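Local coordinates for protein putative XRE-family transcriptional regulator (Rhodococcus sp., PDB 2OFY) that probably binds DNA through a helix-turn-helix domain, as expected of an XRE-family transcriptional regulator, at residues S40-R45 with T49-T54; R22-D27 with R65-S70. All blocks are in the same frame, centred on the assembly; numbering follows the deposited sequence. Where two conformers were deposited one is given.

Contact 1 (S40-R45 with T49-T54)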
loop_
_atom_site.group_PDB
_atom_site.type_symbol
_atom_site.label_atom_id
_atom_site.label_comp_id
_atom_site.label_asym_id
_atom_site.label_seq_id
_atom_site.Cartn_x
_atom_site.Cartn_y
_atom_site.Cartn_z
ATOM N N SER A 40 -6.003 6.811 -14.188
ATOM C CA SER A 40 -6.489 6.519 -15.534
ATOM C C SER A 40 -7.187 5.169 -15.586
ATOM O O SER A 40 -6.917 4.287 -14.756
ATOM C CB SER A 40 -5.346 6.488 -16.533
ATOM O OG SER A 40 -4.420 5.480 -16.170
ATOM N N VAL A 41 -8.022 4.998 -16.615
ATOM C CA VAL A 41 -8.649 3.663 -16.822
ATOM C C VAL A 41 -7.534 2.644 -17.131
ATOM O O VAL A 41 -7.585 1.489 -16.639
ATOM C CB VAL A 41 -9.699 3.684 -17.930
ATOM C CG1 VAL A 41 -9.929 2.278 -18.520
ATOM C CG2 VAL A 41 -10.984 4.275 -17.400
ATOM N N GLU A 42 -6.531 3.079 -17.905
ATOM C CA GLU A 42 -5.399 2.198 -18.149
ATOM C C GLU A 42 -4.748 1.692 -16.866
ATOM O O GLU A 42 -4.486 0.504 -16.740
ATOM C CB GLU A 42 -4.349 2.769 -19.145
ATOM C CG GLU A 42 -4.614 2.192 -20.558
ATOM C CD GLU A 42 -5.236 0.774 -20.514
ATOM O OE1 GLU A 42 -6.284 0.543 -21.184
ATOM O OE2 GLU A 42 -4.714 -0.092 -19.746
ATOM N N THR A 43 -4.525 2.578 -15.905
ATOM C CA THR A 43 -3.964 2.155 -14.623
ATOM C C THR A 43 -4.885 1.160 -13.892
ATOM O O THR A 43 -4.409 0.106 -13.419
ATOM C CB THR A 43 -3.514 3.404 -13.791
ATOM O OG1 THR A 43 -2.442 4.059 -14.479
ATOM C CG2 THR A 43 -3.158 3.012 -12.360
ATOM N N LEU A 44 -6.189 1.456 -13.849
ATOM C CA LEU A 44 -7.145 0.591 -13.120
ATOM C C LEU A 44 -7.174 -0.787 -13.796
ATOM O O LEU A 44 -7.115 -1.802 -13.109
ATOM C CB LEU A 44 -8.526 1.212 -13.157
ATOM C CG LEU A 44 -9.542 0.397 -12.353
ATOM C CD1 LEU A 44 -9.061 0.122 -10.935
ATOM C CD2 LEU A 44 -10.898 1.125 -12.410
ATOM N N ARG A 45 -7.196 -0.804 -15.129
ATOM C CA ARG A 45 -7.155 -2.057 -15.879
ATOM C C ARG A 45 -5.939 -2.902 -15.512
ATOM O O ARG A 45 -6.039 -4.101 -15.302
ATOM C CB ARG A 45 -7.148 -1.782 -17.392
ATOM C CG ARG A 45 -7.218 -3.061 -18.229
ATOM C CD ARG A 45 -7.167 -2.782 -19.727
ATOM N NE ARG A 45 -7.969 -1.624 -20.127
ATOM C CZ ARG A 45 -9.289 -1.620 -20.315
ATOM N NH1 ARG A 45 -10.016 -2.722 -20.143
ATOM N NH2 ARG A 45 -9.886 -0.494 -20.694
ATOM N N THR A 49 -5.924 -6.493 -13.448
ATOM C CA THR A 49 -5.456 -7.657 -14.182
ATOM C C THR A 49 -4.042 -8.071 -13.806
ATOM O O THR A 49 -3.452 -8.963 -14.472
ATOM C CB THR A 49 -5.564 -7.440 -15.713
ATOM O OG1 THR A 49 -4.738 -6.305 -16.061
ATOM C CG2 THR A 49 -7.017 -7.191 -16.108
ATOM N N GLY A 50 -3.491 -7.439 -12.781
ATOM C CA GLY A 50 -2.170 -7.739 -12.197
ATOM C C GLY A 50 -0.977 -7.402 -13.076
ATOM O O GLY A 50 0.068 -8.076 -13.005
ATOM N N ARG A 51 -1.132 -6.348 -13.882
ATOM C CA ARG A 51 -0.117 -5.923 -14.846
ATOM C C ARG A 51 0.771 -4.795 -14.297
ATOM O O ARG A 51 1.692 -4.314 -14.996
ATOM C CB ARG A 51 -0.747 -5.514 -16.201
ATOM C CG ARG A 51 -1.405 -6.653 -16.979
ATOM C CD ARG A 51 -1.931 -6.199 -18.335
ATOM N NE ARG A 51 -3.103 -5.302 -18.351
ATOM C CZ ARG A 51 -3.253 -4.301 -19.234
ATOM N NH1 ARG A 51 -2.308 -4.043 -20.135
ATOM N NH2 ARG A 51 -4.328 -3.535 -19.231
ATOM N N ILE A 52 0.516 -4.336 -13.066
ATOM C CA ILE A 52 1.428 -3.334 -12.458
ATOM C C ILE A 52 2.414 -4.088 -11.554
ATOM O O ILE A 52 1.975 -4.802 -10.620
ATOM C CB ILE A 52 0.665 -2.328 -11.540
ATOM C CG1 ILE A 52 -0.452 -1.543 -12.268
ATOM C CG2 ILE A 52 1.669 -1.384 -10.790
ATOM C CD1 ILE A 52 0.034 -0.533 -13.274
ATOM N N ALA A 53 3.726 -3.908 -11.776
ATOM C CA ALA A 53 4.756 -4.658 -11.046
ATOM C C ALA A 53 4.688 -4.398 -9.535
ATOM O O ALA A 53 4.623 -5.345 -8.733
ATOM C CB ALA A 53 6.172 -4.284 -11.579
ATOM N N THR A 54 4.682 -3.117 -9.155
ATOM C CA THR A 54 4.576 -2.757 -7.732
ATOM C C THR A 54 3.430 -1.726 -7.509
ATOM O O THR A 54 3.656 -0.541 -7.601
ATOM C CB THR A 54 5.962 -2.232 -7.222
ATOM O OG1 THR A 54 6.334 -1.069 -7.954
ATOM C CG2 THR A 54 7.004 -3.256 -7.482
HETATM O O HOH W 1 -3.018 -1.676 -20.888
#

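Contact 2 (R22-D27 with R65-S70)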
loop_
_atom_site.group_PDB
_atom_site.type_symbol
_atom_site.label_atom_id
_atom_site.label_comp_id
_atom_site.label_asym_id
_atom_site.label_seq_id
_atom_site.Cartn_x
_atom_site.Cartn_y
_atom_site.Cartn_z
ATOM N N ARG A 22 -11.373 -5.973 -8.725
ATOM C CA ARG A 22 -12.342 -6.170 -9.819
ATOM C C ARG A 22 -13.700 -6.661 -9.267
ATOM O O ARG A 22 -14.736 -6.136 -9.660
ATOM C CB ARG A 22 -11.769 -7.150 -10.888
ATOM C CG ARG A 22 -12.765 -7.566 -12.023
ATOM C CD ARG A 22 -13.255 -6.381 -12.693
ATOM N NE ARG A 22 -14.356 -6.621 -13.642
ATOM C CZ ARG A 22 -15.611 -6.285 -13.399
ATOM N NH1 ARG A 22 -15.958 -5.778 -12.218
ATOM N NH2 ARG A 22 -16.519 -6.495 -14.338
ATOM N N SER A 23 -13.663 -7.636 -8.368
ATOM C CA SER A 23 -14.903 -8.179 -7.790
ATOM C C SER A 23 -15.602 -7.077 -7.007
ATOM O O SER A 23 -16.842 -6.957 -7.064
ATOM C CB SER A 23 -14.577 -9.346 -6.853
ATOM O OG SER A 23 -14.129 -10.446 -7.637
ATOM N N ALA A 24 -14.845 -6.259 -6.263
ATOM C CA ALA A 24 -15.460 -5.148 -5.489
ATOM C C ALA A 24 -16.104 -4.093 -6.397
ATOM O O ALA A 24 -17.191 -3.559 -6.104
ATOM C CB ALA A 24 -14.500 -4.500 -4.531
ATOM N N ARG A 25 -15.500 -3.874 -7.552
ATOM C CA ARG A 25 -16.077 -2.934 -8.521
ATOM C C ARG A 25 -17.423 -3.486 -9.032
ATOM O O ARG A 25 -18.399 -2.727 -9.151
ATOM C CB ARG A 25 -15.097 -2.654 -9.646
ATOM C CG ARG A 25 -15.695 -1.664 -10.669
ATOM C CD ARG A 25 -14.641 -1.145 -11.619
ATOM N NE ARG A 25 -14.002 -2.187 -12.427
ATOM C CZ ARG A 25 -14.526 -2.744 -13.532
ATOM N NH1 ARG A 25 -15.788 -2.454 -13.982
ATOM N NH2 ARG A 25 -13.787 -3.627 -14.205
ATOM N N GLY A 26 -17.492 -4.792 -9.291
ATOM C CA GLY A 26 -18.785 -5.394 -9.669
ATOM C C GLY A 26 -19.303 -4.692 -10.905
ATOM O O GLY A 26 -18.567 -4.584 -11.895
ATOM N N ASP A 27 -20.555 -4.210 -10.879
ATOM C CA ASP A 27 -21.140 -3.616 -12.081
ATOM C C ASP A 27 -20.824 -2.154 -12.318
ATOM O O ASP A 27 -21.310 -1.559 -13.304
ATOM C CB ASP A 27 -22.663 -3.835 -12.086
ATOM C CG ASP A 27 -23.018 -5.294 -12.043
ATOM O OD1 ASP A 27 -22.295 -6.085 -12.698
ATOM O OD2 ASP A 27 -24.008 -5.673 -11.365
ATOM N N ARG A 65 -11.114 3.168 -1.291
ATOM C CA ARG A 65 -12.103 4.126 -0.723
ATOM C C ARG A 65 -13.315 4.318 -1.660
ATOM O O ARG A 65 -14.437 4.314 -1.212
ATOM C CB ARG A 65 -11.477 5.431 -0.303
ATOM C CG ARG A 65 -10.627 6.119 -1.288
ATOM C CD ARG A 65 -11.342 7.223 -2.037
ATOM N NE ARG A 65 -10.426 7.955 -2.903
ATOM C CZ ARG A 65 -10.772 9.021 -3.603
ATOM N NH1 ARG A 65 -12.032 9.469 -3.506
ATOM N NH2 ARG A 65 -9.858 9.657 -4.359
ATOM N N VAL A 66 -13.080 4.464 -2.963
ATOM C CA VAL A 66 -14.158 4.640 -3.948
ATOM C C VAL A 66 -15.095 3.425 -3.891
ATOM O O VAL A 66 -16.339 3.578 -4.017
ATOM C CB VAL A 66 -13.605 4.869 -5.380
ATOM C CG1 VAL A 66 -14.728 4.807 -6.461
ATOM C CG2 VAL A 66 -12.799 6.244 -5.480
ATOM N N LEU A 67 -14.509 2.236 -3.686
ATOM C CA LEU A 67 -15.262 0.972 -3.669
ATOM C C LEU A 67 -15.825 0.608 -2.304
ATOM O O LEU A 67 -16.426 -0.478 -2.156
ATOM C CB LEU A 67 -14.398 -0.181 -4.208
ATOM C CG LEU A 67 -13.835 0.052 -5.606
ATOM C CD1 LEU A 67 -12.881 -1.115 -5.879
ATOM C CD2 LEU A 67 -15.006 0.065 -6.647
ATOM N N ASP A 68 -15.669 1.514 -1.318
ATOM C CA ASP A 68 -16.057 1.250 0.070
ATOM C C ASP A 68 -15.527 -0.065 0.565
ATOM O O ASP A 68 -16.244 -0.864 1.206
ATOM C CB ASP A 68 -17.556 1.271 0.250
ATOM C CG ASP A 68 -17.980 2.396 1.117
ATOM O OD1 ASP A 68 -18.255 2.127 2.314
ATOM O OD2 ASP A 68 -17.994 3.548 0.612
ATOM N N LEU A 69 -14.254 -0.253 0.288
ATOM C CA LEU A 69 -13.602 -1.513 0.586
ATOM C C LEU A 69 -12.540 -1.216 1.659
ATOM O O LEU A 69 -11.840 -0.216 1.558
ATOM C CB LEU A 69 -13.036 -2.008 -0.740
ATOM C CG LEU A 69 -12.268 -3.286 -0.837
ATOM C CD1 LEU A 69 -13.193 -4.473 -0.524
ATOM C CD2 LEU A 69 -11.580 -3.427 -2.250
ATOM N N SER A 70 -12.492 -2.013 2.735
ATOM C CA SER A 70 -11.472 -1.808 3.767
ATOM C C SER A 70 -10.139 -2.407 3.329
ATOM O O SER A 70 -10.098 -3.554 2.884
ATOM C CB SER A 70 -11.895 -2.472 5.094
ATOM O OG SER A 70 -10.787 -2.657 5.978
#

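Contact 1 (S40-R45 with T49-T54)
The carbonyl oxygen of Arg45 is gripped twice by Thr49. Thr49 N donates to Arg45 O at 3.0 Å, and Thr49 OG1 donates to Arg45 O at 2.7 Å from the opposite face of the carbonyl plane. Threonine suits this helix end: with OG1 between its own N and carbonyl carbon (chi1 61°), the hydroxyl and the amide can share one acceptor. The same hydroxyl also accepts from Arg51 NE at 3.0 Å, Thr49 OG1 lying in the plane of the Arg51 guanidinium. Farther out, Glu42 serves two arginines. Glu42 OE1 takes Arg45 NE on the syn side at 2.9 Å, whereas Glu42 OE2 makes a longer salt bridge, 3.5 Å, to Arg51 NH2, and a water links OE2 to Arg51 NH1. Both arginines were modelled in two conformers, so the long Arg51 link is doubtful. At the other helix end, Ser40 is the N-cap, its OG accepting from Thr43 N. Gly50, with positive phi, closes a Schellman motif in which Arg51 N reaches Lys46 O. Helix 41-48 packs Val41 and Leu44 on helix 30-37, while Ile52, in the loop leading to helix 57-66, folds back over Lys46 and Ile47.

Contact 2 (R22-D27 with R65-S70)
This is an apolar, partly buried contact between the C-terminal turn of helix 8-25 and the turn that follows helix 57-66, with Ala24 and Arg25 on one side and Leu67 and Leu69 on the other. Ala24 directs its CB toward the two leucines: Leu67 CD1 comes to 4.0 Å from Ala24 CB, and Leu69 CD2 to 3.9 Å from the same methyl. A small residue suits this spot, since the two branched side chains converge on it. The other branch of Leu67 lies against the neighbouring residue, Leu67 CD2 being 3.7 Å from Arg25 CA. In Leu67, chi1 (-56°) carries CG toward helix 8-25, and the further turn at chi2 (173°) sets CD1 by Ala24 and CD2 by Arg25. An alanine in place of Leu67 would remove both methyls and is likely to open a gap over Ala24 and the backbone of Arg25. The five-helix arrangement is that of XRE-type helix-turn-helix domains, and here the last turn of helix 8-25 meets the turn just after helix 57-66. Asp68, with positive phi, forms a Schellman motif that turns the chain so that Leu69 as well as Leu67 faces helix 8-25. Arg25 contributes only its first carbons; its guanidinium leads away to a salt bridge with Glu48 and a bond to Met28 O. Arg22 NH1 lies 3.5 Å above the centre of the Arg25 guanidinium and donates in the carbonyl plane to Gly26 O, on a lone pair, at 2.9 Å. That bond, with an N-H...O angle of 164°, fixes the Arg22 group across the helix end, where the chain leaves the helix with positive phi, which glycine takes up readily. Just beyond, the Ser70 hydroxyl weakly caps helix 71-75 and is hydrogen-bonded to Asp72 of the second subunit.

In the fold
Contact 1 is a surface contact, contact 2 a partly buried one, and their chemistry follows. At the surface, 40-45 and 49-54 are close in sequence and tie one helix to its own exit through hydroxyl, carboxylate and guanidinium groups, with a water taking part. Between 22-27 and 65-70, far apart in sequence, methyl groups join the end of helix 8-25 to the turn that follows helix 57-66. Both use a Schellman turn to finish a helix. Their centres are about 15 Å apart and they do not touch, but helix 41-48 connects them: its first turn and the loop after its end make contact 1, and its Glu48 pairs with Arg25 of contact 2.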